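Local coordinates for protein peptidoglycan N-acetylglucosamine deacetylase (PDB 5N1P) that removes the acetyl group from N-acetylglucosamine residues of peptidoglycan as a metal-dependent hydrolase of the polysaccharide deacetylase (CE4) family, at residues A[101-106]-A[198-202]; A[93-98]-A[118-124]. All blocks are in the same frame, centred on the assembly; numbering follows the deposited sequence.

Contact 1: residues A[101-106]-A[198-202]; sequences GSMPGL and VNFWH
The Trp201 indole carries the end of Met103 on one face, while Ser102 O and Pro104 O lie at its edge, near the ring plane. Met103 CE sits 3.6 Å from the centroid of the six-membered ring of Trp201, a CH-pi contact, and SD of the same methionine stands 3.9 Å from that centroid, making this a Met-aromatic pair as well. Bends at chi2 (80°) and chi3 (66°) fold the methionine chain back over the indole. The Phe200 ring turns its edge to Gly101 CA and Met103 N, and Phe200 CB packs on Met103 CB at 3.8 Å. Trp201 NE1 gives a fairly straight hydrogen bond to Ser102 O (2.9 Å, 163°), approaching from above the carbonyl plane; Leu106 N reaches the same oxygen from the opposite face. Arg111 adds a cation-pi contact to Trp201, and Phe200 meets Trp124 edge-to-face. The C-terminal turn from Asn199 to His202 is thus fastened to the loop that follows Gly101, a pocket residue touched by the bound hydroxamate. Ser102 O takes one N-H from its own loop and one from the indole; this in-plane NE1 bond and Met103 over one face probably limit how the ring can turn.

Contact 2: residues A[93-98]-A[118-124]; sequences PKLTRP and GFKVWDW. With 8GK (~{N}-oxidanylnaphthalene-1-carboxamide), chain E.
Thr96 and Lys120 meet in a tightly packed part of the contact, where Lys120 O accepts two bonds from one residue, from Thr96 N (2.9 Å) and from Thr96 OG1 (2.8 Å). Chi1 of 71° sets the hydroxyl between the threonine's backbone N and carbonyl carbon, within reach of that oxygen, and leaves CG2 to press on Phe119 CD1. OG1 is also hydrogen-bonded to Tyr74. Further along, Pro98 CG packs on Val121 CG1 at 3.6 Å; on the other face of the sheet, with Lys120, Leu95 CD1 lies 3.9 Å from Trp122 CG. Strands 95-96 and 120-121 run parallel, joined through helix 108-116 as a beta-alpha-beta unit, and Lys120 N to Lys94 O and Trp122 N to Thr96 O complete the pairing. Past the strands Arg97 NE donates to Trp122 O (2.9 Å), which lies in the guanidinium plane; NH2 makes a weak bond to Asp123 O. The edge of Trp124 faces the flat side of this guanidinium, the planes 78° apart, and NH1 is salt-bridged to Asp9, the inferred proton acceptor. At its far rim Trp124 CH2 comes within 3.3 Å of C7 of the bound naphthalene hydroxamate. The opposite end is looser: Gly118 is exposed, Lys94 CD rests 3.3 Å from Gly118 O, and of Lys120 it is CB that meets Leu95 CD1, the rest of its chain taking no part in the pairing.

How the contacts relate
From the N terminus the chain first lays down 93-98, then 101-106 only a few residues later. Helix 108-116 follows, and 118-124 returns to pair with 93-98, so contact 2 closes a short loop around that helix. Contact 1 closes a much longer one, for 198-202 arrives near the C terminus after the remaining strands and helices. The segments alternate, so the two loops cross rather than nest. Asp123 joins them: its OD2 is probably hydrogen-bonded to both Ser102 OG (2.5 Å) and Phe200 N (2.8 Å). Together they tie the two-stranded parallel sheet and the C-terminal tail to the pocket loop beside the zinc site.

Contact 1: residues A[101-106]-A[198-202]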
loop_
_atom_site.group_PDB
_atom_site.type_symbol
_atom_site.label_atom_id
_atom_site.label_comp_id
_atom_site.label_asym_id
_atom_site.label_seq_id
_atom_site.Cartn_x
_atom_site.Cartn_y
_atom_site.Cartn_z
ATOM N N GLY A 101 -8.050 -6.173 4.219
ATOM C CA GLY A 101 -7.109 -7.250 4.509
ATOM C C GLY A 101 -7.611 -8.594 3.996
ATOM O O GLY A 101 -8.786 -8.739 3.686
ATOM N N SER A 102 -6.730 -9.585 3.921
ATOM C CA SER A 102 -7.101 -10.877 3.327
ATOM C C SER A 102 -7.922 -11.790 4.225
ATOM O O SER A 102 -8.505 -12.760 3.734
ATOM C CB SER A 102 -5.851 -11.645 2.888
ATOM O OG SER A 102 -5.056 -12.003 4.003
ATOM N N MET A 103 -7.957 -11.499 5.523
ATOM C CA MET A 103 -8.571 -12.392 6.512
ATOM C C MET A 103 -9.834 -11.774 7.105
ATOM O O MET A 103 -9.764 -10.719 7.727
ATOM C CB MET A 103 -7.567 -12.695 7.631
ATOM C CG MET A 103 -8.143 -13.451 8.810
ATOM S SD MET A 103 -8.237 -15.188 8.398
ATOM C CE MET A 103 -6.499 -15.628 8.234
ATOM N N PRO A 104 -10.985 -12.449 6.963
ATOM C CA PRO A 104 -11.173 -13.792 6.408
ATOM C C PRO A 104 -11.637 -13.815 4.951
ATOM O O PRO A 104 -11.937 -14.899 4.443
ATOM C CB PRO A 104 -12.264 -14.366 7.312
ATOM C CG PRO A 104 -13.135 -13.163 7.582
ATOM C CD PRO A 104 -12.224 -11.945 7.586
ATOM N N GLY A 105 -11.699 -12.655 4.302
ATOM C CA GLY A 105 -12.277 -12.527 2.972
ATOM C C GLY A 105 -11.727 -13.432 1.878
ATOM O O GLY A 105 -12.493 -14.048 1.129
ATOM N N LEU A 106 -10.405 -13.506 1.770
ATOM C CA LEU A 106 -9.778 -14.309 0.721
ATOM C C LEU A 106 -9.729 -15.771 1.133
ATOM O O LEU A 106 -8.714 -16.254 1.633
ATOM C CB LEU A 106 -8.363 -13.815 0.412
ATOM C CG LEU A 106 -8.131 -12.669 -0.568
ATOM C CD1 LEU A 106 -6.632 -12.594 -0.845
ATOM C CD2 LEU A 106 -8.926 -12.826 -1.871
ATOM N N VAL A 198 3.879 -11.823 2.692
ATOM C CA VAL A 198 3.385 -11.035 3.815
ATOM C C VAL A 198 1.870 -11.049 3.732
ATOM O O VAL A 198 1.259 -10.162 3.136
ATOM C CB VAL A 198 3.886 -9.575 3.801
ATOM C CG1 VAL A 198 3.400 -8.845 5.071
ATOM C CG2 VAL A 198 5.396 -9.541 3.733
ATOM N N ASN A 199 1.257 -12.076 4.303
ATOM C CA ASN A 199 -0.202 -12.114 4.299
ATOM C C ASN A 199 -0.718 -12.832 5.539
ATOM O O ASN A 199 -0.024 -13.663 6.133
ATOM C CB ASN A 199 -0.748 -12.752 3.004
ATOM C CG ASN A 199 -0.434 -14.231 2.875
ATOM O OD1 ASN A 199 -1.092 -15.076 3.494
ATOM N ND2 ASN A 199 0.555 -14.558 2.051
ATOM N N PHE A 200 -1.942 -12.489 5.920
ATOM C CA PHE A 200 -2.522 -12.955 7.177
ATOM C C PHE A 200 -2.791 -14.455 7.170
ATOM O O PHE A 200 -2.900 -15.062 8.236
ATOM C CB PHE A 200 -3.818 -12.187 7.471
ATOM C CG PHE A 200 -3.606 -10.728 7.764
ATOM C CD1 PHE A 200 -2.527 -10.306 8.535
ATOM C CD2 PHE A 200 -4.489 -9.773 7.271
ATOM C CE1 PHE A 200 -2.326 -8.956 8.810
ATOM C CE2 PHE A 200 -4.303 -8.422 7.543
ATOM C CZ PHE A 200 -3.216 -8.008 8.303
ATOM N N TRP A 201 -2.895 -15.063 5.992
ATOM C CA TRP A 201 -3.115 -16.510 5.897
ATOM C C TRP A 201 -1.826 -17.298 6.017
ATOM O O TRP A 201 -1.860 -18.518 6.114
ATOM C CB TRP A 201 -3.793 -16.873 4.569
ATOM C CG TRP A 201 -5.217 -16.438 4.506
ATOM C CD1 TRP A 201 -5.693 -15.269 3.989
ATOM C CD2 TRP A 201 -6.347 -17.150 5.005
ATOM N NE1 TRP A 201 -7.062 -15.210 4.136
ATOM C CE2 TRP A 201 -7.487 -16.360 4.749
ATOM C CE3 TRP A 201 -6.512 -18.383 5.648
ATOM C CZ2 TRP A 201 -8.773 -16.762 5.103
ATOM C CZ3 TRP A 201 -7.792 -18.782 5.997
ATOM C CH2 TRP A 201 -8.905 -17.974 5.724
ATOM N N HIS A 202 -0.690 -16.601 5.985
ATOM C CA HIS A 202 0.616 -17.255 5.913
ATOM C C HIS A 202 0.610 -18.253 4.757
ATOM O O HIS A 202 1.142 -19.356 4.852
ATOM C CB HIS A 202 0.968 -17.933 7.246
ATOM C CG HIS A 202 1.035 -16.981 8.405
ATOM N ND1 HIS A 202 1.192 -17.403 9.709
ATOM C CD2 HIS A 202 0.958 -15.631 8.457
ATOM C CE1 HIS A 202 1.215 -16.354 10.511
ATOM N NE2 HIS A 202 1.069 -15.264 9.777
#

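Contact 2: residues A[93-98]-A[118-124]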
loop_
_atom_site.group_PDB
_atom_site.type_symbol
_atom_site.label_atom_id
_atom_site.label_comp_id
_atom_site.label_asym_id
_atom_site.label_seq_id
_atom_site.Cartn_x
_atom_site.Cartn_y
_atom_site.Cartn_z
ATOM N N PRO A 93 1.251 -4.550 -13.073
ATOM C CA PRO A 93 1.722 -4.961 -11.741
ATOM C C PRO A 93 1.126 -6.280 -11.311
ATOM O O PRO A 93 -0.001 -6.573 -11.714
ATOM C CB PRO A 93 1.217 -3.852 -10.831
ATOM C CG PRO A 93 0.953 -2.675 -11.767
ATOM C CD PRO A 93 0.469 -3.302 -13.019
ATOM N N LYS A 94 1.847 -7.028 -10.476
ATOM C CA LYS A 94 1.337 -8.305 -9.977
ATOM C C LYS A 94 0.843 -8.238 -8.532
ATOM O O LYS A 94 0.069 -9.089 -8.119
ATOM C CB LYS A 94 2.407 -9.394 -10.085
ATOM C CG LYS A 94 2.833 -9.701 -11.528
ATOM C CD LYS A 94 1.623 -9.976 -12.419
ATOM C CE LYS A 94 2.019 -10.318 -13.866
ATOM N NZ LYS A 94 2.401 -9.119 -14.673
ATOM N N LEU A 95 1.288 -7.246 -7.761
ATOM C CA LEU A 95 0.959 -7.224 -6.333
ATOM C C LEU A 95 -0.359 -6.519 -6.049
ATOM O O LEU A 95 -0.609 -5.407 -6.518
ATOM C CB LEU A 95 2.088 -6.562 -5.537
ATOM C CG LEU A 95 1.948 -6.648 -4.012
ATOM C CD1 LEU A 95 2.022 -8.105 -3.534
ATOM C CD2 LEU A 95 3.030 -5.783 -3.371
ATOM N N THR A 96 -1.204 -7.182 -5.267
ATOM C CA THR A 96 -2.472 -6.635 -4.832
ATOM C C THR A 96 -2.472 -6.494 -3.308
ATOM O O THR A 96 -1.784 -7.228 -2.605
ATOM C CB THR A 96 -3.660 -7.531 -5.249
ATOM O OG1 THR A 96 -3.646 -8.744 -4.472
ATOM C CG2 THR A 96 -3.558 -7.885 -6.718
ATOM N N ARG A 97 -3.232 -5.521 -2.836
ATOM C CA ARG A 97 -3.481 -5.316 -1.402
ATOM C C ARG A 97 -4.988 -5.440 -1.200
ATOM O O ARG A 97 -5.761 -4.678 -1.775
ATOM C CB ARG A 97 -2.935 -3.945 -0.980
ATOM C CG ARG A 97 -3.551 -3.257 0.231
ATOM C CD ARG A 97 -3.091 -3.819 1.572
ATOM N NE ARG A 97 -1.658 -3.980 1.806
ATOM C CZ ARG A 97 -0.821 -3.022 2.209
ATOM N NH1 ARG A 97 -1.233 -1.763 2.316
ATOM N NH2 ARG A 97 0.457 -3.314 2.454
ATOM N N PRO A 98 -5.427 -6.438 -0.417
ATOM C CA PRO A 98 -6.880 -6.623 -0.283
ATOM C C PRO A 98 -7.538 -5.520 0.527
ATOM O O PRO A 98 -7.095 -5.218 1.633
ATOM C CB PRO A 98 -7.021 -7.960 0.473
ATOM C CG PRO A 98 -5.675 -8.605 0.410
ATOM C CD PRO A 98 -4.655 -7.496 0.261
ATOM N N GLY A 118 -1.820 -15.138 -11.549
ATOM C CA GLY A 118 -0.480 -14.575 -11.585
ATOM C C GLY A 118 -0.295 -13.415 -10.622
ATOM O O GLY A 118 0.658 -12.643 -10.745
ATOM N N PHE A 119 -1.203 -13.296 -9.661
ATOM C CA PHE A 119 -1.151 -12.191 -8.705
ATOM C C PHE A 119 -0.478 -12.598 -7.404
ATOM O O PHE A 119 -0.426 -13.785 -7.061
ATOM C CB PHE A 119 -2.561 -11.678 -8.386
ATOM C CG PHE A 119 -3.237 -11.035 -9.541
ATOM C CD1 PHE A 119 -2.935 -9.728 -9.887
ATOM C CD2 PHE A 119 -4.158 -11.731 -10.301
ATOM C CE1 PHE A 119 -3.553 -9.122 -10.966
ATOM C CE2 PHE A 119 -4.769 -11.125 -11.381
ATOM C CZ PHE A 119 -4.463 -9.818 -11.706
ATOM N N LYS A 120 0.023 -11.604 -6.682
ATOM C CA LYS A 120 0.456 -11.768 -5.303
ATOM C C LYS A 120 -0.421 -10.910 -4.388
ATOM O O LYS A 120 -1.145 -10.023 -4.856
ATOM C CB LYS A 120 1.934 -11.379 -5.121
ATOM C CG LYS A 120 2.932 -12.178 -5.958
ATOM C CD LYS A 120 2.997 -13.640 -5.536
ATOM C CE LYS A 120 4.074 -14.372 -6.334
ATOM N NZ LYS A 120 4.112 -15.824 -6.013
ATOM N N VAL A 121 -0.354 -11.185 -3.087
ATOM C CA VAL A 121 -1.154 -10.482 -2.100
ATOM C C VAL A 121 -0.272 -10.047 -0.941
ATOM O O VAL A 121 0.402 -10.882 -0.331
ATOM C CB VAL A 121 -2.291 -11.374 -1.527
ATOM C CG1 VAL A 121 -2.898 -10.729 -0.282
ATOM C CG2 VAL A 121 -3.352 -11.643 -2.574
ATOM N N TRP A 122 -0.286 -8.754 -0.627
ATOM C CA TRP A 122 0.378 -8.268 0.576
ATOM C C TRP A 122 -0.636 -7.656 1.524
ATOM O O TRP A 122 -1.412 -6.760 1.131
ATOM C CB TRP A 122 1.454 -7.223 0.257
ATOM C CG TRP A 122 2.853 -7.755 0.277
ATOM C CD1 TRP A 122 3.239 -9.067 0.150
ATOM C CD2 TRP A 122 4.050 -7.000 0.491
ATOM N NE1 TRP A 122 4.615 -9.161 0.243
ATOM C CE2 TRP A 122 5.130 -7.905 0.467
ATOM C CE3 TRP A 122 4.314 -5.638 0.699
ATOM C CZ2 TRP A 122 6.452 -7.503 0.647
ATOM C CZ3 TRP A 122 5.631 -5.240 0.873
ATOM C CH2 TRP A 122 6.680 -6.173 0.848
ATOM N N ASP A 123 -0.641 -8.154 2.759
ATOM C CA ASP A 123 -1.303 -7.464 3.848
ATOM C C ASP A 123 -0.249 -6.543 4.474
ATOM O O ASP A 123 0.461 -5.851 3.746
ATOM C CB ASP A 123 -1.897 -8.460 4.856
ATOM C CG ASP A 123 -3.057 -9.256 4.270
ATOM O OD1 ASP A 123 -4.028 -8.629 3.802
ATOM O OD2 ASP A 123 -3.013 -10.512 4.269
ATOM N N TRP A 124 -0.129 -6.529 5.798
ATOM C CA TRP A 124 0.824 -5.620 6.428
ATOM C C TRP A 124 1.270 -6.193 7.755
ATOM O O TRP A 124 0.665 -7.154 8.223
ATOM C CB TRP A 124 0.197 -4.233 6.621
ATOM C CG TRP A 124 -1.115 -4.296 7.329
ATOM C CD1 TRP A 124 -1.319 -4.233 8.684
ATOM C CD2 TRP A 124 -2.411 -4.458 6.737
ATOM N NE1 TRP A 124 -2.657 -4.338 8.966
ATOM C CE2 TRP A 124 -3.350 -4.483 7.792
ATOM C CE3 TRP A 124 -2.867 -4.593 5.417
ATOM C CZ2 TRP A 124 -4.723 -4.634 7.574
ATOM C CZ3 TRP A 124 -4.226 -4.746 5.200
ATOM C CH2 TRP A 124 -5.138 -4.760 6.278
HETATM C C1 8GK E . -7.885 -1.217 3.823
HETATM C C2 8GK E . -8.370 -1.710 5.146
HETATM C C3 8GK E . -9.556 -1.193 5.646
HETATM C C4 8GK E . -10.044 -1.646 6.867
HETATM C C5 8GK E . -9.354 -2.624 7.583
HETATM C C6 8GK E . -8.167 -3.144 7.077
HETATM C C7 8GK E . -7.679 -2.687 5.854
HETATM C C8 8GK E . -11.228 -1.113 7.358
HETATM C C9 8GK E . -11.922 -0.136 6.648
HETATM C C10 8GK E . -11.429 0.317 5.429
HETATM C C11 8GK E . -10.247 -0.217 4.933
HETATM O O12 8GK E . -8.551 -1.517 2.852
HETATM N N13 8GK E . -6.798 -0.455 3.711
HETATM O O14 8GK E . -6.798 0.503 2.698
#